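Local structure of endoglucanase family 5 (Clostridium acetobutylicum ATCC 824, 6PZ7) at residues S290-R293 / T298-W301; V208-N211 / R215-V218. The protein probably hydrolyses internal beta-1,4-glycosidic bonds of cellulose and related plant polysaccharides, as a broad-specificity endoglucanase of glycoside hydrolase family 5, subfamily 4. One frame throughout, in Å; residues are numbered along the deposited sequence. Where two conformers were deposited one is given.

Contact 1. Residues S290-R293 / T298-W301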
loop_
_atom_site.group_PDB
_atom_site.type_symbol
_atom_site.label_atom_id
_atom_site.label_comp_id
_atom_site.label_asym_id
_atom_site.label_seq_id
_atom_site.Cartn_x
_atom_site.Cartn_y
_atom_site.Cartn_z
ATOM N N SER A 290 6.958 5.713 -15.657
ATOM C CA SER A 290 6.561 5.686 -17.063
ATOM C C SER A 290 6.494 4.258 -17.591
ATOM O O SER A 290 5.554 3.911 -18.317
ATOM C CB SER A 290 7.500 6.546 -17.896
ATOM O OG SER A 290 8.819 6.053 -17.871
ATOM N N ASP A 291 7.447 3.418 -17.234
ATOM C CA ASP A 291 7.404 2.028 -17.701
ATOM C C ASP A 291 6.248 1.271 -17.056
ATOM O O ASP A 291 5.545 0.491 -17.720
ATOM C CB ASP A 291 8.739 1.347 -17.404
ATOM C CG ASP A 291 8.959 0.094 -18.210
ATOM O OD1 ASP A 291 8.305 -0.085 -19.260
ATOM O OD2 ASP A 291 9.795 -0.720 -17.799
ATOM N N ALA A 292 6.008 1.496 -15.765
ATOM C CA ALA A 292 4.852 0.879 -15.124
ATOM C C ALA A 292 3.557 1.272 -15.823
ATOM O O ALA A 292 2.716 0.412 -16.107
ATOM C CB ALA A 292 4.829 1.243 -13.634
ATOM N N ARG A 293 3.410 2.552 -16.153
ATOM C CA ARG A 293 2.185 3.016 -16.796
ATOM C C ARG A 293 2.017 2.389 -18.176
ATOM O O ARG A 293 0.891 2.050 -18.573
ATOM C CB ARG A 293 2.167 4.542 -16.904
ATOM C CG ARG A 293 1.002 5.123 -17.740
ATOM C CD ARG A 293 -0.277 5.436 -16.936
ATOM N NE ARG A 293 -0.987 4.254 -16.446
ATOM C CZ ARG A 293 -1.236 3.984 -15.160
ATOM N NH1 ARG A 293 -0.840 4.819 -14.208
ATOM N NH2 ARG A 293 -1.886 2.877 -14.862
ATOM N N THR A 298 -0.237 1.229 -11.852
ATOM C CA THR A 298 -0.158 2.468 -11.077
ATOM C C THR A 298 0.726 2.258 -9.859
ATOM O O THR A 298 0.663 1.191 -9.222
ATOM C CB THR A 298 -1.552 2.918 -10.696
ATOM O OG1 THR A 298 -2.169 3.369 -11.906
ATOM C CG2 THR A 298 -1.566 4.020 -9.687
ATOM N N THR A 299 1.495 3.285 -9.498
ATOM C CA THR A 299 2.472 3.239 -8.418
ATOM C C THR A 299 2.130 4.266 -7.355
ATOM O O THR A 299 1.483 5.286 -7.638
ATOM C CB THR A 299 3.897 3.536 -8.965
ATOM O OG1 THR A 299 4.034 4.913 -9.336
ATOM C CG2 THR A 299 4.258 2.617 -10.128
ATOM N N VAL A 300 2.588 4.002 -6.131
ATOM C CA VAL A 300 2.298 4.845 -4.963
ATOM C C VAL A 300 3.596 4.993 -4.159
ATOM O O VAL A 300 4.124 4.010 -3.635
ATOM C CB VAL A 300 1.193 4.242 -4.097
ATOM C CG1 VAL A 300 0.796 5.214 -2.982
ATOM C CG2 VAL A 300 -0.031 3.846 -4.919
ATOM N N TRP A 301 4.134 6.216 -4.100
ATOM C CA TRP A 301 5.398 6.490 -3.413
ATOM C C TRP A 301 5.263 6.349 -1.908
ATOM O O TRP A 301 4.296 6.850 -1.327
ATOM C CB TRP A 301 5.840 7.932 -3.742
ATOM C CG TRP A 301 7.177 8.290 -3.130
ATOM C CD1 TRP A 301 7.393 8.785 -1.895
ATOM C CD2 TRP A 301 8.463 8.145 -3.735
ATOM N NE1 TRP A 301 8.734 8.944 -1.669
ATOM C CE2 TRP A 301 9.407 8.575 -2.796
ATOM C CE3 TRP A 301 8.916 7.722 -4.998
ATOM C CZ2 TRP A 301 10.763 8.597 -3.077
ATOM C CZ3 TRP A 301 10.256 7.767 -5.272
ATOM C CH2 TRP A 301 11.159 8.185 -4.311
#
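Arg-293 reaches from the last turn of helix 278-294 to Thr-298, the first residue of the strand that follows, and holds its hydroxyl in a fork. In the conformer described, one of two for Arg-293, NH1 and NH2 both donate to the single atom OG1 of Thr-298, each over 3.0 Å. OG1 lies off the end of the guanidinium, between the two nitrogens and in its plane, so each N-H passes to one side of it and both bonds are bent, to about 145°. A long, flexible arginine suits this place: its chain bends at chi2 (90°) and again at chi3, which brings the guanidinium alongside Thr-298, the two side chains pointing the same way.

Accepting from Arg-293 leaves the buried threonine hydroxyl its own proton, and OG1 also has a hydrogen bond with the carbonyl O of Val-13, which ties in the chain before the first barrel strand. NH2 has a further, weak bond to OD1 of Asn-14.

Deeper in, the contact turns apolar. The methyl CB of Ala-292 meets CG2 of Thr-299 at 3.8 Å, and so small a residue lets the helix lie close to the strand.

Together these contacts pack the end of one helix on the start of the next strand in the beta-alpha-beta unit 265-270, 278-294, 298-303 of the TIM barrel. Thr-299 also touches Tyr-288 and Val-289 of the same helix, while backbone hydrogen bonds join strand 298-303 to strand 265-270 on one flank and, closing the barrel, to Gly-19 and Asn-21 on the other.

Contact 2. Residues V208-N211 / R215-V218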
loop_
_atom_site.group_PDB
_atom_site.type_symbol
_atom_site.label_atom_id
_atom_site.label_comp_id
_atom_site.label_asym_id
_atom_site.label_seq_id
_atom_site.Cartn_x
_atom_site.Cartn_y
_atom_site.Cartn_z
ATOM N N VAL A 208 -4.387 -16.450 -5.055
ATOM C CA VAL A 208 -5.732 -16.738 -5.552
ATOM C C VAL A 208 -6.587 -15.507 -5.313
ATOM O O VAL A 208 -6.683 -15.023 -4.182
ATOM C CB VAL A 208 -6.340 -17.978 -4.869
ATOM C CG1 VAL A 208 -7.794 -18.155 -5.306
ATOM C CG2 VAL A 208 -5.498 -19.186 -5.195
ATOM N N ILE A 209 -7.211 -14.990 -6.360
ATOM C CA ILE A 209 -8.128 -13.859 -6.201
ATOM C C ILE A 209 -9.404 -14.324 -5.501
ATOM O O ILE A 209 -10.095 -15.209 -6.033
ATOM C CB ILE A 209 -8.474 -13.258 -7.577
ATOM C CG1 ILE A 209 -7.227 -12.780 -8.304
ATOM C CG2 ILE A 209 -9.522 -12.136 -7.428
ATOM C CD1 ILE A 209 -6.551 -11.549 -7.689
ATOM N N PRO A 210 -9.773 -13.774 -4.346
ATOM C CA PRO A 210 -10.988 -14.220 -3.644
ATOM C C PRO A 210 -12.208 -14.248 -4.542
ATOM O O PRO A 210 -12.565 -13.228 -5.170
ATOM C CB PRO A 210 -11.151 -13.179 -2.519
ATOM C CG PRO A 210 -9.750 -12.744 -2.212
ATOM C CD PRO A 210 -9.057 -12.724 -3.584
ATOM N N ASN A 211 -12.851 -15.419 -4.640
ATOM C CA ASN A 211 -14.086 -15.602 -5.405
ATOM C C ASN A 211 -13.944 -15.254 -6.880
ATOM O O ASN A 211 -14.941 -15.070 -7.579
ATOM C CB ASN A 211 -15.249 -14.796 -4.806
ATOM C CG ASN A 211 -15.509 -15.136 -3.375
ATOM O OD1 ASN A 211 -15.588 -16.314 -3.010
ATOM N ND2 ASN A 211 -15.650 -14.125 -2.521
ATOM N N ARG A 215 -13.705 -7.140 -9.126
ATOM C CA ARG A 215 -13.374 -5.848 -8.551
ATOM C C ARG A 215 -12.212 -5.921 -7.574
ATOM O O ARG A 215 -12.027 -5.006 -6.758
ATOM C CB ARG A 215 -14.620 -5.233 -7.924
ATOM C CG ARG A 215 -15.661 -4.854 -8.972
ATOM C CD ARG A 215 -16.676 -3.893 -8.421
ATOM N NE ARG A 215 -17.695 -3.511 -9.404
ATOM C CZ ARG A 215 -18.801 -4.194 -9.622
ATOM N NH1 ARG A 215 -19.052 -5.307 -8.947
ATOM N NH2 ARG A 215 -19.667 -3.752 -10.531
ATOM N N VAL A 216 -11.423 -6.988 -7.637
ATOM C CA VAL A 216 -10.212 -7.136 -6.842
ATOM C C VAL A 216 -8.979 -6.816 -7.667
ATOM O O VAL A 216 -8.858 -7.258 -8.824
ATOM C CB VAL A 216 -10.136 -8.531 -6.193
ATOM C CG1 VAL A 216 -8.729 -8.789 -5.597
ATOM C CG2 VAL A 216 -11.189 -8.673 -5.115
ATOM N N ILE A 217 -8.092 -6.016 -7.087
ATOM C CA ILE A 217 -6.829 -5.575 -7.664
ATOM C C ILE A 217 -5.701 -6.198 -6.849
ATOM O O ILE A 217 -5.807 -6.264 -5.618
ATOM C CB ILE A 217 -6.789 -4.042 -7.562
ATOM C CG1 ILE A 217 -7.872 -3.388 -8.410
ATOM C CG2 ILE A 217 -5.399 -3.487 -7.924
ATOM C CD1 ILE A 217 -8.254 -1.961 -7.979
ATOM N N VAL A 218 -4.614 -6.589 -7.491
ATOM C CA VAL A 218 -3.457 -7.128 -6.766
ATOM C C VAL A 218 -2.609 -5.987 -6.227
ATOM O O VAL A 218 -2.296 -5.037 -6.970
ATOM C CB VAL A 218 -2.642 -8.059 -7.682
ATOM C CG1 VAL A 218 -1.362 -8.520 -7.002
ATOM C CG2 VAL A 218 -3.480 -9.254 -8.087
#
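Ile-209 packs against Val-216 and Val-218 where a loop of the TIM barrel, running from helix 201-206 into strand 216-221, folds back over the start of that strand. No hydrogen bond crosses between the two segments; the fit is one of branched aliphatic shapes. Ile-209 offers two prongs. Its branch methyl CG2 rests on Val-216, as close to CB as to CG1, the two side chains running antiparallel, flank to flank. On the longer prong, chi1 sets CG1 beside the backbone N, and the turn at chi2 (-69°) then brings CD1 to the cleft between the valines, 4.1 Å from CG1 of Val-216 and 3.9 Å from CG2 of Val-218. The side chains of Ile-209 and Val-218 are roughly perpendicular.

Isoleucine suits the loop because one residue supplies both a short and a long branch, whereas the valines, branched at CB as is common in strands, form a compact surface to receive them. Pro-210 extends the apolar patch and also touches Leu-172 and Val-175 of helix 161-180, so the loop is wedged between helix and strand. At that margin the packing is looser: CD of the proline ring lies 4.4 Å from CG1 of Val-216.

How the contacts relate
Along the chain the two contacts come in series: contact 2 closes its short loop, three residues between its segments, well before contact 1 opens, so they neither nest nor cross. Contact 1 in turn closes the four-residue connection between Arg-293 and Thr-298. Each lies where the chain enters a barrel strand. Contact 2 fastens the loop after helix 201-206 to strand 216-221, the sixth; contact 1 fastens helix 278-294 to strand 298-303, the eighth. Strand 265-270 lies between these two in the sheet and hydrogen-bonds to both. The contacts, about 20 Å apart between centres, do not touch; the barrel sheet joins them, contact 2 wholly apolar, contact 1 part hydrogen-bonded and part apolar.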